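Local coordinates for protein RmpA (Streptococcus mutans, PDB 3BJV) that probably serves as the IIA component of a sugar phosphotransferase system, relaying phosphoryl groups for uptake of ascorbate across the membrane, at residues T112-A115 with I116-I120; L3-A6 with F7-H11. All blocks are in the same frame, centred on the assembly; numbering follows the deposited sequence.

How the contacts relate
The chain opens with contact 2, residues 3 to 11, which is complete within helix 3-10 and its C-terminal turn before strand 13-17 begins. Contact 1, residues 112 to 120, comes much later, in the middle of helix 108-123, which follows strand 96-104. Each is local to its own helix and closes no long loop; the two follow one another in series and neither nest nor cross. The centres of contact 1 and contact 2 lie about 15 Å apart. The helices approach where Q118 of contact 1 packs against L3 of contact 2. Both rest on F80 of strand 79-85, through L3 and A6 from one helix and A115 and I119 from the other, while contact 1 also faces the second subunit.

Contact 1. Residues T112-A115 with I116-I120; sequences TSVA and IPQII
Across T112-A115 and I116-I120 the backbone of helix 108-123 passes through a wider, pi-type turn at 112-115 and a kink at P117, whose N carries no hydrogen to bond the preceding turn. Regular bonding is resumed at I119, whose N donates to A115 O over 3.1 Å at 151°, in the carbonyl plane; a weak bond from Q118 N shares the same oxygen. The proline ring lies against the turn before it, with CD 3.4 Å from T112 O and CG 3.5 Å from S113 O, so carbon atoms meet carbonyls that a regular turn would offer to N-H groups. The side chains of V114 and Q118 leave the helix in the same direction and run alongside each other. On the inner side A115 and I119 press on F80 and L103 of the strands beneath, as befits a helix layered on the sheet of an alpha/beta sandwich. I116 and I120 each pack on the same residue of the second subunit, placing this helix at the dimer interface. S113 OG turns back to K109 O. With CG1 anti to its carbonyl carbon (chi1 -72°), I119 lays its chain along the preceding turn, and CD1 comes within 3.4 Å of A115 O.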
loop_
_atom_site.group_PDB
_atom_site.type_symbol
_atom_site.label_atom_id
_atom_site.label_comp_id
_atom_site.label_asym_id
_atom_site.label_seq_id
_atom_site.Cartn_x
_atom_site.Cartn_y
_atom_site.Cartn_z
ATOM N N THR A 112 6.009 0.399 -1.141
ATOM C CA THR A 112 5.140 -0.697 -0.857
ATOM C C THR A 112 5.563 -1.418 0.376
ATOM O O THR A 112 4.716 -1.702 1.224
ATOM C CB THR A 112 5.063 -1.670 -2.069
ATOM O OG1 THR A 112 4.313 -1.021 -3.088
ATOM C CG2 THR A 112 4.321 -2.966 -1.709
ATOM N N SER A 113 6.840 -1.757 0.496
ATOM C CA SER A 113 7.195 -2.592 1.629
ATOM C C SER A 113 7.652 -1.902 2.912
ATOM O O SER A 113 7.705 -2.545 3.981
ATOM C CB SER A 113 8.141 -3.737 1.252
ATOM O OG SER A 113 9.463 -3.312 1.187
ATOM N N VAL A 114 7.968 -0.621 2.821
ATOM C CA VAL A 114 8.483 0.126 3.986
ATOM C C VAL A 114 7.577 1.316 4.435
ATOM O O VAL A 114 7.274 1.442 5.636
ATOM C CB VAL A 114 9.955 0.626 3.751
ATOM C CG1 VAL A 114 10.446 1.362 5.003
ATOM C CG2 VAL A 114 10.941 -0.519 3.426
ATOM N N ALA A 115 7.148 2.148 3.490
ATOM C CA ALA A 115 6.357 3.361 3.749
ATOM C C ALA A 115 4.884 3.141 4.116
ATOM O O ALA A 115 4.415 3.683 5.135
ATOM C CB ALA A 115 6.410 4.260 2.525
ATOM N N ILE A 116 4.161 2.373 3.290
ATOM C CA ILE A 116 2.735 2.074 3.470
ATOM C C ILE A 116 2.380 1.302 4.729
ATOM O O ILE A 116 1.471 1.702 5.411
ATOM C CB ILE A 116 2.114 1.378 2.194
ATOM C CG1 ILE A 116 1.706 2.418 1.148
ATOM C CG2 ILE A 116 0.949 0.375 2.536
ATOM C CD1 ILE A 116 1.800 1.806 -0.205
ATOM N N PRO A 117 3.100 0.203 5.054
ATOM C CA PRO A 117 2.863 -0.405 6.352
ATOM C C PRO A 117 2.959 0.578 7.560
ATOM O O PRO A 117 2.216 0.429 8.528
ATOM C CB PRO A 117 3.994 -1.422 6.447
ATOM C CG PRO A 117 4.499 -1.643 5.111
ATOM C CD PRO A 117 4.201 -0.474 4.320
ATOM N N GLN A 118 3.865 1.553 7.529
ATOM C CA GLN A 118 4.041 2.457 8.672
ATOM C C GLN A 118 2.934 3.468 8.725
ATOM O O GLN A 118 2.497 3.872 9.800
ATOM C CB GLN A 118 5.363 3.204 8.574
ATOM C CG GLN A 118 6.575 2.378 9.010
ATOM C CD GLN A 118 7.852 3.145 8.831
ATOM O OE1 GLN A 118 8.493 3.130 7.747
ATOM N NE2 GLN A 118 8.246 3.830 9.876
ATOM N N ILE A 119 2.482 3.882 7.546
ATOM C CA ILE A 119 1.388 4.826 7.428
ATOM C C ILE A 119 0.079 4.177 7.911
ATOM O O ILE A 119 -0.674 4.807 8.681
ATOM C CB ILE A 119 1.297 5.387 6.005
ATOM C CG1 ILE A 119 2.485 6.342 5.792
ATOM C CG2 ILE A 119 -0.084 6.050 5.739
ATOM C CD1 ILE A 119 2.858 6.616 4.309
ATOM N N ILE A 120 -0.155 2.926 7.502
ATOM C CA ILE A 120 -1.376 2.274 7.898
ATOM C C ILE A 120 -1.437 1.928 9.407
ATOM O O ILE A 120 -2.490 2.135 10.042
ATOM C CB ILE A 120 -1.932 1.169 6.881
ATOM C CG1 ILE A 120 -1.147 -0.099 6.846
ATOM C CG2 ILE A 120 -2.069 1.706 5.407
ATOM C CD1 ILE A 120 -1.175 -0.644 5.329
#

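Contact 2. Residues L3-A6 with F7-H11; sequences LAQA and FKENH
F7 N donates to L3 O over 2.9 Å, the first of four i to i+4 bonds that hold this short helix. K8 N on A4 O and E9 N on Q5 O continue the series. The fourth acceptor, A6 O, is gripped twice: N10 N reaches it at 2.8 Å and N10 ND2 at 2.9 Å, from opposite faces of the carbonyl plane. N10 CG stands anti to its own carbonyl carbon (chi1 -69°), which folds the amide back over the last turn and lets ND2 make this second bond. The other end of the amide is also held, as OD1 accepts a hydrogen bond from S36 OG, so the buried N10 side chain ties the helix end to helix 22-36. Beyond it, H11 takes positive phi and completes a Schellman motif, with H11 N making a weak bond to K8 O; H11 O accepts from R14 NE. L3 and F7 run alongside each other, L3 CD2 touching F7 CZ at 3.4 Å, while L3 O sits over one face of the ring, 3.3 Å from CG. F7 also packs on L82 of strand 79-85 and on L142 and V145 of helix 138-147, and so joins its helix to both. On the outer side the Q5 amide lies aslant the E9 carboxylate, the two planes turned 46° from each other. Q5 NE2 comes within 2.8 Å of E9 OE2, but the angle is too poor for a hydrogen bond.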
loop_
_atom_site.group_PDB
_atom_site.type_symbol
_atom_site.label_atom_id
_atom_site.label_comp_id
_atom_site.label_asym_id
_atom_site.label_seq_id
_atom_site.Cartn_x
_atom_site.Cartn_y
_atom_site.Cartn_z
ATOM N N LEU A 3 9.236 6.579 10.076
ATOM C CA LEU A 3 8.413 7.777 10.296
ATOM C C LEU A 3 8.917 8.810 11.322
ATOM O O LEU A 3 9.063 9.968 10.981
ATOM C CB LEU A 3 6.997 7.386 10.701
ATOM C CG LEU A 3 5.883 7.341 9.677
ATOM C CD1 LEU A 3 4.553 6.931 10.327
ATOM C CD2 LEU A 3 5.746 8.658 8.926
ATOM N N ALA A 4 9.141 8.415 12.581
ATOM C CA ALA A 4 9.622 9.357 13.609
ATOM C C ALA A 4 10.892 10.157 13.247
ATOM O O ALA A 4 10.987 11.408 13.372
ATOM C CB ALA A 4 9.823 8.630 14.900
ATOM N N GLN A 5 11.873 9.418 12.789
ATOM C CA GLN A 5 13.131 9.980 12.428
ATOM C C GLN A 5 13.023 10.854 11.190
ATOM O O GLN A 5 13.641 11.906 11.155
ATOM C CB GLN A 5 14.145 8.856 12.313
ATOM C CG GLN A 5 15.138 8.996 11.217
ATOM C CD GLN A 5 16.520 9.321 11.725
ATOM O OE1 GLN A 5 17.440 8.465 11.687
ATOM N NE2 GLN A 5 16.696 10.572 12.203
ATOM N N ALA A 6 12.228 10.450 10.184
ATOM C CA ALA A 6 11.915 11.328 9.046
ATOM C C ALA A 6 11.272 12.649 9.504
ATOM O O ALA A 6 11.689 13.753 9.103
ATOM C CB ALA A 6 11.002 10.608 8.049
ATOM N N PHE A 7 10.247 12.534 10.335
ATOM C CA PHE A 7 9.581 13.706 10.879
ATOM C C PHE A 7 10.558 14.640 11.581
ATOM O O PHE A 7 10.499 15.798 11.350
ATOM C CB PHE A 7 8.502 13.316 11.885
ATOM C CG PHE A 7 7.269 12.752 11.276
ATOM C CD1 PHE A 7 6.932 13.012 9.942
ATOM C CD2 PHE A 7 6.398 11.991 12.063
ATOM C CE1 PHE A 7 5.794 12.515 9.399
ATOM C CE2 PHE A 7 5.204 11.482 11.524
ATOM C CZ PHE A 7 4.904 11.742 10.169
ATOM N N LYS A 8 11.405 14.119 12.474
ATOM C CA LYS A 8 12.375 14.936 13.195
ATOM C C LYS A 8 13.407 15.570 12.283
ATOM O O LYS A 8 13.609 16.773 12.330
ATOM C CB LYS A 8 13.145 14.102 14.215
ATOM C CG LYS A 8 12.322 13.377 15.222
ATOM C CD LYS A 8 13.243 13.008 16.393
ATOM C CE LYS A 8 12.963 11.626 17.003
ATOM N NZ LYS A 8 13.989 11.289 18.057
ATOM N N GLU A 9 14.065 14.752 11.463
ATOM C CA GLU A 9 15.110 15.228 10.569
ATOM C C GLU A 9 14.555 16.250 9.588
ATOM O O GLU A 9 15.263 17.203 9.236
ATOM C CB GLU A 9 15.683 14.088 9.737
ATOM C CG GLU A 9 16.831 13.298 10.266
ATOM C CD GLU A 9 17.174 12.095 9.305
ATOM O OE1 GLU A 9 16.653 12.027 8.117
ATOM O OE2 GLU A 9 17.958 11.207 9.765
ATOM N N ASN A 10 13.332 16.037 9.076
ATOM C CA ASN A 10 12.813 16.957 8.044
ATOM C C ASN A 10 12.041 18.149 8.583
ATOM O O ASN A 10 11.615 18.995 7.804
ATOM C CB ASN A 10 11.996 16.209 7.010
ATOM C CG ASN A 10 12.856 15.310 6.166
ATOM O OD1 ASN A 10 13.524 15.777 5.284
ATOM N ND2 ASN A 10 12.850 14.017 6.436
ATOM N N HIS A 11 11.879 18.212 9.917
ATOM C CA HIS A 11 10.953 19.117 10.608
ATOM C C HIS A 11 9.654 19.244 9.873
ATOM O O HIS A 11 9.141 20.374 9.631
ATOM C CB HIS A 11 11.574 20.493 10.753
ATOM C CG HIS A 11 12.918 20.450 11.382
ATOM N ND1 HIS A 11 14.089 20.400 10.637
ATOM C CD2 HIS A 11 13.278 20.371 12.684
ATOM C CE1 HIS A 11 15.107 20.361 11.476
ATOM N NE2 HIS A 11 14.639 20.334 12.720
#